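Local atomic coordinates of ZYG-9 (Caenorhabditis elegans, PDB entry 2OF3), a protein that organizes microtubules and spindle poles during mitosis and meiosis in the one-cell embryo and is needed for default nucleus positioning in oocytes. Residues 26-31 / 92-97; 182-187 / 221-226. One frame throughout, in Å; residues are numbered along the deposited sequence.

Interaction 1 (26-31 / 92-97)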
loop_
_atom_site.group_PDB
_atom_site.type_symbol
_atom_site.label_atom_id
_atom_site.label_comp_id
_atom_site.label_asym_id
_atom_site.label_seq_id
_atom_site.Cartn_x
_atom_site.Cartn_y
_atom_site.Cartn_z
ATOM N N TRP A 26 -0.974 -13.888 4.609
ATOM C CA TRP A 26 -2.037 -12.964 4.269
ATOM C C TRP A 26 -1.856 -12.554 2.805
ATOM O O TRP A 26 -1.349 -11.456 2.473
ATOM C CB TRP A 26 -1.889 -11.770 5.192
ATOM C CG TRP A 26 -3.193 -11.061 5.440
ATOM C CD1 TRP A 26 -3.575 -9.891 4.906
ATOM C CD2 TRP A 26 -4.252 -11.481 6.313
ATOM N NE1 TRP A 26 -4.794 -9.518 5.408
ATOM C CE2 TRP A 26 -5.241 -10.491 6.262
ATOM C CE3 TRP A 26 -4.433 -12.588 7.168
ATOM C CZ2 TRP A 26 -6.448 -10.581 6.981
ATOM C CZ3 TRP A 26 -5.631 -12.690 7.879
ATOM C CH2 TRP A 26 -6.603 -11.677 7.818
ATOM N N ASN A 27 -2.234 -13.461 1.906
ATOM C CA ASN A 27 -1.915 -13.310 0.474
ATOM C C ASN A 27 -3.060 -13.821 -0.399
ATOM O O ASN A 27 -2.844 -14.161 -1.566
ATOM C CB ASN A 27 -0.576 -14.008 0.142
ATOM C CG ASN A 27 -0.655 -15.549 0.316
ATOM O OD1 ASN A 27 -1.688 -16.122 0.743
ATOM N ND2 ASN A 27 0.424 -16.212 -0.012
ATOM N N PHE A 28 -4.266 -13.845 0.163
ATOM C CA PHE A 28 -5.464 -14.244 -0.551
ATOM C C PHE A 28 -5.853 -13.283 -1.682
ATOM O O PHE A 28 -5.429 -12.133 -1.707
ATOM C CB PHE A 28 -6.644 -14.367 0.424
ATOM C CG PHE A 28 -6.789 -13.198 1.385
ATOM C CD1 PHE A 28 -7.322 -11.948 0.956
ATOM C CD2 PHE A 28 -6.425 -13.335 2.726
ATOM C CE1 PHE A 28 -7.461 -10.857 1.824
ATOM C CE2 PHE A 28 -6.594 -12.239 3.613
ATOM C CZ PHE A 28 -7.090 -10.993 3.147
ATOM N N GLN A 29 -6.701 -13.747 -2.592
ATOM C CA GLN A 29 -7.258 -12.905 -3.612
ATOM C C GLN A 29 -8.467 -12.212 -3.038
ATOM O O GLN A 29 -8.789 -11.098 -3.418
ATOM C CB GLN A 29 -7.688 -13.754 -4.815
ATOM C CG GLN A 29 -6.541 -14.421 -5.540
ATOM C CD GLN A 29 -5.526 -13.388 -6.084
ATOM O OE1 GLN A 29 -5.925 -12.308 -6.539
ATOM N NE2 GLN A 29 -4.220 -13.716 -6.031
ATOM N N ALA A 30 -9.171 -12.907 -2.153
ATOM C CA ALA A 30 -10.305 -12.350 -1.442
ATOM C C ALA A 30 -10.303 -13.070 -0.097
ATOM O O ALA A 30 -9.859 -14.218 -0.028
ATOM C CB ALA A 30 -11.605 -12.623 -2.193
ATOM N N PRO A 31 -10.737 -12.393 0.981
ATOM C CA PRO A 31 -10.654 -13.003 2.333
ATOM C C PRO A 31 -11.373 -14.354 2.415
ATOM O O PRO A 31 -12.404 -14.528 1.782
ATOM C CB PRO A 31 -11.366 -11.992 3.209
ATOM C CG PRO A 31 -11.254 -10.683 2.457
ATOM C CD PRO A 31 -11.268 -11.019 1.013
ATOM N N CYS A 92 -8.014 -4.028 8.762
ATOM C CA CYS A 92 -8.292 -2.990 7.779
ATOM C C CYS A 92 -8.322 -3.550 6.349
ATOM O O CYS A 92 -9.187 -3.134 5.574
ATOM C CB CYS A 92 -7.259 -1.846 7.878
ATOM S SG CYS A 92 -7.379 -0.842 9.445
ATOM N N THR A 93 -7.449 -4.511 5.984
ATOM C CA THR A 93 -7.522 -5.062 4.637
ATOM C C THR A 93 -8.851 -5.766 4.368
ATOM O O THR A 93 -9.304 -5.785 3.222
ATOM C CB THR A 93 -6.346 -6.050 4.265
ATOM O OG1 THR A 93 -6.449 -7.214 5.096
ATOM C CG2 THR A 93 -4.983 -5.413 4.473
ATOM N N LEU A 94 -9.460 -6.372 5.401
ATOM C CA LEU A 94 -10.769 -7.030 5.274
ATOM C C LEU A 94 -11.837 -6.002 4.886
ATOM O O LEU A 94 -12.712 -6.281 4.034
ATOM C CB LEU A 94 -11.141 -7.723 6.586
ATOM C CG LEU A 94 -10.268 -8.862 7.123
ATOM C CD1 LEU A 94 -10.923 -9.418 8.348
ATOM C CD2 LEU A 94 -10.092 -9.934 6.085
ATOM N N ARG A 95 -11.739 -4.820 5.488
ATOM C CA ARG A 95 -12.557 -3.663 5.113
ATOM C C ARG A 95 -12.334 -3.157 3.724
ATOM O O ARG A 95 -13.231 -2.559 3.166
ATOM C CB ARG A 95 -12.394 -2.491 6.092
ATOM C CG ARG A 95 -12.634 -2.859 7.544
ATOM C CD ARG A 95 -14.049 -3.427 7.742
ATOM N NE ARG A 95 -13.888 -4.612 8.553
ATOM C CZ ARG A 95 -14.283 -5.831 8.243
ATOM N NH1 ARG A 95 -14.965 -6.082 7.172
ATOM N NH2 ARG A 95 -14.021 -6.793 9.081
ATOM N N PHE A 96 -11.184 -3.401 3.118
ATOM C CA PHE A 96 -10.972 -3.034 1.711
ATOM C C PHE A 96 -11.818 -3.814 0.705
ATOM O O PHE A 96 -11.921 -3.405 -0.450
ATOM C CB PHE A 96 -9.468 -3.101 1.314
ATOM C CG PHE A 96 -8.589 -2.139 2.076
ATOM C CD1 PHE A 96 -9.138 -1.041 2.751
ATOM C CD2 PHE A 96 -7.209 -2.329 2.140
ATOM C CE1 PHE A 96 -8.327 -0.137 3.494
ATOM C CE2 PHE A 96 -6.372 -1.442 2.863
ATOM C CZ PHE A 96 -6.947 -0.329 3.552
ATOM N N PHE A 97 -12.427 -4.919 1.118
ATOM C CA PHE A 97 -13.205 -5.751 0.201
ATOM C C PHE A 97 -14.727 -5.430 0.217
ATOM O O PHE A 97 -15.469 -5.788 -0.697
ATOM C CB PHE A 97 -12.905 -7.227 0.484
ATOM C CG PHE A 97 -11.568 -7.647 -0.061
ATOM C CD1 PHE A 97 -11.464 -8.172 -1.342
ATOM C CD2 PHE A 97 -10.407 -7.442 0.674
ATOM C CE1 PHE A 97 -10.247 -8.518 -1.888
ATOM C CE2 PHE A 97 -9.153 -7.818 0.145
ATOM C CZ PHE A 97 -9.075 -8.358 -1.146
#
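Trp26, Phe28 and Pro31 make a mainly aromatic and apolar contact with Thr93, Leu94 and Phe97, laying the loop between helices 10-19 and 33-44 against the C-terminal end of helix 85-95. One polar bond crosses it: Trp26 NE1 donates to Thr93 OG1 at 2.9 Å, nearly straight at 167° and in the plane of the indole. Thr93 OG1 is also bonded to Lys90 O one turn back, so this hydroxyl ties the loop to the helix backbone. With CG anti to the backbone nitrogen (chi1 -153°), the indole reaches across and sets CZ2 3.8 Å from Leu94 CD2. The same methyl lies 3.8 Å from Pro31 CB, filling the corner between indole and proline. Phe97 takes Pro31 over one ring face, a CH-pi contact in which Pro31 CD sits 3.6 Å from the ring centroid, almost on the ring normal. Phe97 CE2 meets the edge of the Phe28 ring, 3.9 Å from Phe28 CE1. Were Phe97 replaced by an alanine, Pro31 would probably lose its aromatic platform and a gap would be likely to open beside Phe28. Outside the pair, Phe28 also packs on His35 and Tyr136, and Trp26 on Leu39. The chain is all helix and loop, as in the HEAT-like TOG domains, and here the loop ahead of helix 33-44 is packed on the last turn of helix 85-95 and the residues that follow.

Interaction 2 (182-187 / 221-226)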
loop_
_atom_site.group_PDB
_atom_site.type_symbol
_atom_site.label_atom_id
_atom_site.label_comp_id
_atom_site.label_asym_id
_atom_site.label_seq_id
_atom_site.Cartn_x
_atom_site.Cartn_y
_atom_site.Cartn_z
ATOM N N ARG A 182 -7.645 3.120 -12.816
ATOM C CA ARG A 182 -7.243 4.102 -11.782
ATOM C C ARG A 182 -6.135 3.548 -10.922
ATOM O O ARG A 182 -5.213 4.260 -10.580
ATOM C CB ARG A 182 -8.420 4.507 -10.891
ATOM C CG ARG A 182 -9.431 5.389 -11.580
ATOM C CD ARG A 182 -10.643 5.531 -10.697
ATOM N NE ARG A 182 -11.509 6.610 -11.169
ATOM C CZ ARG A 182 -12.765 6.427 -11.563
ATOM N NH1 ARG A 182 -13.320 5.215 -11.549
ATOM N NH2 ARG A 182 -13.468 7.469 -11.964
ATOM N N GLN A 183 -6.227 2.265 -10.569
ATOM C CA GLN A 183 -5.103 1.596 -9.884
ATOM C C GLN A 183 -3.818 1.610 -10.703
ATOM O O GLN A 183 -2.762 1.949 -10.170
ATOM C CB GLN A 183 -5.443 0.158 -9.543
ATOM C CG GLN A 183 -4.267 -0.546 -8.847
ATOM C CD GLN A 183 -4.642 -1.870 -8.173
ATOM O OE1 GLN A 183 -5.799 -2.199 -8.030
ATOM N NE2 GLN A 183 -3.626 -2.609 -7.728
ATOM N N ARG A 184 -3.852 1.238 -11.979
ATOM C CA ARG A 184 -2.631 1.317 -12.780
ATOM C C ARG A 184 -2.049 2.723 -12.829
ATOM O O ARG A 184 -0.817 2.884 -12.672
ATOM C CB ARG A 184 -2.874 0.838 -14.223
ATOM C CG ARG A 184 -3.411 -0.574 -14.314
ATOM C CD ARG A 184 -3.252 -1.081 -15.716
ATOM N NE ARG A 184 -4.061 -0.350 -16.715
ATOM C CZ ARG A 184 -5.357 -0.570 -16.951
ATOM N NH1 ARG A 184 -6.018 -1.473 -16.233
ATOM N NH2 ARG A 184 -5.994 0.116 -17.933
ATOM N N SER A 185 -2.875 3.759 -13.072
ATOM C CA SER A 185 -2.303 5.088 -13.171
ATOM C C SER A 185 -1.802 5.581 -11.841
ATOM O O SER A 185 -0.730 6.187 -11.771
ATOM C CB SER A 185 -3.267 6.111 -13.801
ATOM O OG SER A 185 -4.475 6.158 -13.060
ATOM N N GLU A 186 -2.543 5.374 -10.764
ATOM C CA GLU A 186 -2.038 5.876 -9.460
ATOM C C GLU A 186 -0.697 5.262 -9.032
ATOM O O GLU A 186 0.148 5.943 -8.442
ATOM C CB GLU A 186 -3.085 5.605 -8.375
ATOM C CG GLU A 186 -4.356 6.508 -8.467
ATOM C CD GLU A 186 -4.100 7.955 -8.094
ATOM O OE1 GLU A 186 -3.609 8.235 -6.966
ATOM O OE2 GLU A 186 -4.379 8.836 -8.937
ATOM N N CYS A 187 -0.531 3.960 -9.315
ATOM C CA CYS A 187 0.712 3.235 -9.072
ATOM C C CYS A 187 1.906 3.722 -9.892
ATOM O O CYS A 187 2.976 3.912 -9.313
ATOM C CB CYS A 187 0.467 1.714 -9.187
ATOM S SG CYS A 187 -0.569 1.205 -7.766
ATOM N N VAL A 221 -6.169 7.062 -20.819
ATOM C CA VAL A 221 -5.285 8.232 -20.965
ATOM C C VAL A 221 -4.457 8.540 -19.711
ATOM O O VAL A 221 -3.313 9.032 -19.804
ATOM C CB VAL A 221 -6.067 9.507 -21.425
ATOM C CG1 VAL A 221 -6.953 10.033 -20.321
ATOM C CG2 VAL A 221 -5.117 10.612 -21.901
ATOM N N ASN A 222 -5.003 8.284 -18.526
ATOM C CA ASN A 222 -4.236 8.619 -17.316
ATOM C C ASN A 222 -3.073 7.655 -17.161
ATOM O O ASN A 222 -2.011 8.069 -16.709
ATOM C CB ASN A 222 -5.105 8.604 -16.065
ATOM C CG ASN A 222 -6.321 9.507 -16.202
ATOM O OD1 ASN A 222 -7.461 9.067 -16.018
ATOM N ND2 ASN A 222 -6.095 10.740 -16.601
ATOM N N VAL A 223 -3.276 6.389 -17.511
ATOM C CA VAL A 223 -2.210 5.381 -17.482
ATOM C C VAL A 223 -1.125 5.735 -18.490
ATOM O O VAL A 223 0.087 5.789 -18.148
ATOM C CB VAL A 223 -2.773 3.963 -17.771
ATOM C CG1 VAL A 223 -1.634 2.874 -17.734
ATOM C CG2 VAL A 223 -3.929 3.608 -16.795
ATOM N N ARG A 224 -1.542 6.044 -19.721
ATOM C CA ARG A 224 -0.573 6.442 -20.769
ATOM C C ARG A 224 0.239 7.612 -20.348
ATOM O O ARG A 224 1.424 7.584 -20.524
ATOM C CB ARG A 224 -1.289 6.852 -22.064
ATOM C CG ARG A 224 -1.968 5.695 -22.720
ATOM C CD ARG A 224 -2.183 6.028 -24.203
ATOM N NE ARG A 224 -3.130 7.144 -24.380
ATOM C CZ ARG A 224 -4.454 7.038 -24.333
ATOM N NH1 ARG A 224 -5.044 5.880 -24.023
ATOM N NH2 ARG A 224 -5.211 8.112 -24.563
ATOM N N ASN A 225 -0.406 8.678 -19.854
ATOM C CA ASN A 225 0.314 9.890 -19.477
ATOM C C ASN A 225 1.330 9.654 -18.341
ATOM O O ASN A 225 2.427 10.164 -18.364
ATOM C CB ASN A 225 -0.678 10.949 -19.029
ATOM C CG ASN A 225 -0.132 12.335 -19.213
ATOM O OD1 ASN A 225 0.015 13.094 -18.257
ATOM N ND2 ASN A 225 0.287 12.629 -20.443
ATOM N N ALA A 226 0.946 8.859 -17.350
ATOM C CA ALA A 226 1.824 8.540 -16.198
ATOM C C ALA A 226 2.970 7.627 -16.682
ATOM O O ALA A 226 4.115 7.798 -16.220
ATOM C CB ALA A 226 0.994 7.845 -15.083
#
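Helices 182-187 and 221-226 run side by side in nearly the same direction, their axes 8.2 Å apart at closest approach and inclined by 20°. The backbones come nearest at Ser185 and Val223, whose CA atoms are 4.3 Å apart, a spacing that a small serine at the interface allows. Ser185 points toward the opposite helix and puts CB 3.7 Å from Val223 N, against the backbone at the start of that helix, and 3.8 Å from Asn222 CB. Its hydroxyl is turned between the backbone nitrogen and the carbonyl carbon (chi1 57°), which directs OG back to its own helix, where it bonds to Ala181 O; the buried hydroxyl is thus satisfied without a partner across the interface. Val223 fills the space beside the serine: CG2 lies 3.9 Å from Arg184 CB, and its branches run obliquely past the arginine chain. Farther along, Ala226 CB approaches Ser185 O at 4.1 Å, and it also packs on Leu188 and Leu189 of helix 181-198. Arg184 bends at chi3 (-65°), and beyond the valine its guanidinium bonds to Ser178 O and forms a salt bridge with Asp218 in the loop leading to helix 221-238. Between the two segments the contact is van der Waals packing: Ser185 and Ala226 are small, Val223 is mid-sized, and Arg184 and Asn222 join through their inner carbons, with Arg184 NE also near the valine. Near-parallel helices, first turn beside first turn and joined through an intervening connection that includes helix 208-212, are what stacked HEAT-like repeats of a TOG domain present along their length.

How the interactions relate
Both segments of interaction 1 come earlier in the chain than either segment of interaction 2. Their centres lie 23 Å apart and their nearest atoms about 10 Å apart, without touching. They share none of their own helices: interaction 1 uses helix 85-95 and the loop ahead of helix 33-44, interaction 2 uses helices 181-198 and 221-238. Helix 127-139 lies between them, with Ala132, Phe133 and Tyr136 touching residues of interaction 1 and Leu138 and Leu139 touching Cys187 and Gln183 of the second pair. The two contacts thus sit in different parts of one all-helical domain, with helix 127-139 packing against residues of both pairs of segments.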